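Local coordinates for putative uncharacterized protein lp_3323 (Lactobacillus plantarum, PDB 3DC7) that is of unknown function but probably hydrolyses ester or acyl bonds like other GDSL-type lipases and acylhydrolases, at residues A[131-136]-A[214-219]. Residues are numbered along the deposited sequence; the frame is centred on the assembly and turned at random.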
loop_
_atom_site.group_PDB
_atom_site.type_symbol
_atom_site.label_atom_id
_atom_site.label_comp_id
_atom_site.label_asym_id
_atom_site.label_seq_id
_atom_site.Cartn_x
_atom_site.Cartn_y
_atom_site.Cartn_z
ATOM N N PRO A 131 15.983 5.625 10.636
ATOM C CA PRO A 131 14.764 5.028 10.103
ATOM C C PRO A 131 13.593 5.167 11.078
ATOM O O PRO A 131 13.760 4.982 12.290
ATOM C CB PRO A 131 15.139 3.549 9.901
ATOM C CG PRO A 131 16.319 3.319 10.759
ATOM C CD PRO A 131 17.048 4.622 10.836
ATOM N N LYS A 132 12.428 5.515 10.542
ATOM C CA LYS A 132 11.243 5.753 11.362
ATOM C C LYS A 132 10.026 5.129 10.729
ATOM O O LYS A 132 9.911 5.078 9.510
ATOM C CB LYS A 132 10.947 7.252 11.484
ATOM C CG LYS A 132 12.126 8.103 11.789
ATOM C CD LYS A 132 11.833 9.550 11.488
ATOM C CE LYS A 132 13.098 10.344 11.660
ATOM N NZ LYS A 132 13.953 10.175 10.459
ATOM N N LEU A 133 9.101 4.683 11.565
ATOM C CA LEU A 133 7.780 4.363 11.067
ATOM C C LEU A 133 6.656 4.829 11.992
ATOM O O LEU A 133 6.842 4.972 13.207
ATOM C CB LEU A 133 7.644 2.879 10.682
ATOM C CG LEU A 133 7.719 1.678 11.625
ATOM C CD1 LEU A 133 7.252 1.992 13.002
ATOM C CD2 LEU A 133 6.860 0.571 11.073
ATOM N N PHE A 134 5.496 5.073 11.391
ATOM C CA PHE A 134 4.278 5.429 12.105
ATOM C C PHE A 134 3.337 4.244 12.124
ATOM O O PHE A 134 3.052 3.660 11.079
ATOM C CB PHE A 134 3.593 6.620 11.431
ATOM C CG PHE A 134 3.900 7.934 12.079
ATOM C CD1 PHE A 134 2.886 8.695 12.639
ATOM C CD2 PHE A 134 5.213 8.402 12.149
ATOM C CE1 PHE A 134 3.163 9.912 13.250
ATOM C CE2 PHE A 134 5.501 9.617 12.765
ATOM C CZ PHE A 134 4.476 10.369 13.314
ATOM N N ILE A 135 2.871 3.886 13.317
ATOM C CA ILE A 135 1.940 2.769 13.484
ATOM C C ILE A 135 0.595 3.320 13.948
ATOM O O ILE A 135 0.530 4.012 14.958
ATOM C CB ILE A 135 2.469 1.724 14.500
ATOM C CG1 ILE A 135 3.878 1.246 14.103
ATOM C CG2 ILE A 135 1.527 0.557 14.567
ATOM C CD1 ILE A 135 4.644 0.622 15.238
ATOM N N SER A 136 -0.472 3.035 13.206
ATOM C CA SER A 136 -1.818 3.412 13.665
ATOM C C SER A 136 -2.628 2.186 14.097
ATOM O O SER A 136 -2.462 1.095 13.545
ATOM C CB SER A 136 -2.554 4.209 12.597
ATOM O OG SER A 136 -2.736 3.439 11.427
ATOM N N ARG A 214 4.508 -9.593 15.079
ATOM C CA ARG A 214 4.646 -10.256 13.782
ATOM C C ARG A 214 4.378 -9.283 12.628
ATOM O O ARG A 214 5.125 -9.244 11.659
ATOM C CB ARG A 214 3.716 -11.458 13.699
ATOM C CG ARG A 214 4.109 -12.584 14.648
ATOM C CD ARG A 214 3.359 -13.873 14.339
ATOM N NE ARG A 214 1.943 -13.817 14.696
ATOM C CZ ARG A 214 1.399 -14.421 15.753
ATOM N NH1 ARG A 214 2.140 -15.148 16.587
ATOM N NH2 ARG A 214 0.099 -14.310 15.966
ATOM N N LYS A 215 3.332 -8.477 12.754
ATOM C CA LYS A 215 2.972 -7.526 11.701
ATOM C C LYS A 215 4.055 -6.481 11.525
ATOM O O LYS A 215 4.371 -6.106 10.402
ATOM C CB LYS A 215 1.613 -6.869 11.984
ATOM C CG LYS A 215 0.419 -7.815 11.786
ATOM C CD LYS A 215 0.293 -8.285 10.327
ATOM C CE LYS A 215 -0.692 -9.459 10.184
ATOM N NZ LYS A 215 -0.008 -10.793 10.159
ATOM N N LEU A 216 4.643 -6.036 12.635
ATOM C CA LEU A 216 5.693 -5.031 12.591
ATOM C C LEU A 216 6.982 -5.586 11.979
ATOM O O LEU A 216 7.595 -4.925 11.155
ATOM C CB LEU A 216 5.945 -4.431 13.982
ATOM C CG LEU A 216 7.049 -3.391 14.195
ATOM C CD1 LEU A 216 7.012 -2.250 13.189
ATOM C CD2 LEU A 216 6.892 -2.822 15.612
ATOM N N GLN A 217 7.396 -6.781 12.383
ATOM C CA GLN A 217 8.610 -7.377 11.806
ATOM C C GLN A 217 8.478 -7.547 10.285
ATOM O O GLN A 217 9.393 -7.175 9.543
ATOM C CB GLN A 217 8.984 -8.692 12.493
ATOM C CG GLN A 217 10.354 -9.246 12.081
ATOM C CD GLN A 217 11.531 -8.406 12.589
ATOM O OE1 GLN A 217 11.661 -8.157 13.781
ATOM N NE2 GLN A 217 12.388 -7.979 11.684
ATOM N N SER A 218 7.328 -8.059 9.829
ATOM C CA SER A 218 7.058 -8.241 8.399
ATOM C C SER A 218 7.209 -6.924 7.677
ATOM O O SER A 218 7.837 -6.863 6.629
ATOM C CB SER A 218 5.639 -8.750 8.154
ATOM O OG SER A 218 5.496 -10.069 8.610
ATOM N N PHE A 219 6.619 -5.879 8.250
ATOM C CA PHE A 219 6.631 -4.554 7.650
ATOM C C PHE A 219 8.065 -4.021 7.532
ATOM O O PHE A 219 8.452 -3.473 6.502
ATOM C CB PHE A 219 5.741 -3.586 8.447
ATOM C CG PHE A 219 5.529 -2.265 7.760
ATOM C CD1 PHE A 219 4.520 -2.112 6.823
ATOM C CD2 PHE A 219 6.355 -1.188 8.030
ATOM C CE1 PHE A 219 4.332 -0.909 6.175
ATOM C CE2 PHE A 219 6.173 0.029 7.379
ATOM C CZ PHE A 219 5.156 0.163 6.451
#
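Leu133, on strand 132-136, sets one methyl between Leu216 and Phe219, where helix 206-223 packs on one face of the parallel sheet in this SGNH-hydrolase-type alpha/beta fold. The strand lies between strands 85-89 and 177-179, and helix and strand run roughly antiparallel, at 145°, with 11.5 Å between the axes of the two short segments at closest approach. Only side chains bridge that gap, and all of them are apolar.

The tight part is a single atom, Leu133 CD2. Leu133 CD2 meets Leu216 CD1 at 3.5 Å. On another flank the same Leu133 CD2 lies 3.6 Å from Phe219 CD2, reaching that ring obliquely. The Leu133 and Phe219 side chains point in opposing directions and overlap in passing. On Leu133, CG stands between the backbone N and the carbonyl carbon (chi1 65°), an uncommon choice for leucine that leads CG, and with it CD2, to Leu216 and Phe219. Leu178, on neighbouring strand 177-179, touches all three.

Toward the C-terminal end of the strand the fit is looser: Ile135 CD1 comes to 4.1 Å from Leu216 CD2, the two side chains meeting nearly at right angles. Phe134, on the reverse face of the sheet, packs on helix 112-126, so the strand is sandwiched between helices.

Farther from the sheet, Arg214 is exposed, Lys215 NZ hydrogen-bonds His223 O of the second subunit, and Ser218 packs on Ser222 of that subunit. Within the helix, Arg214 O accepts from two donors on opposite faces of its carbonyl plane, the backbone Ser218 N and, at 3.2 Å, the hydroxyl Ser218 OG.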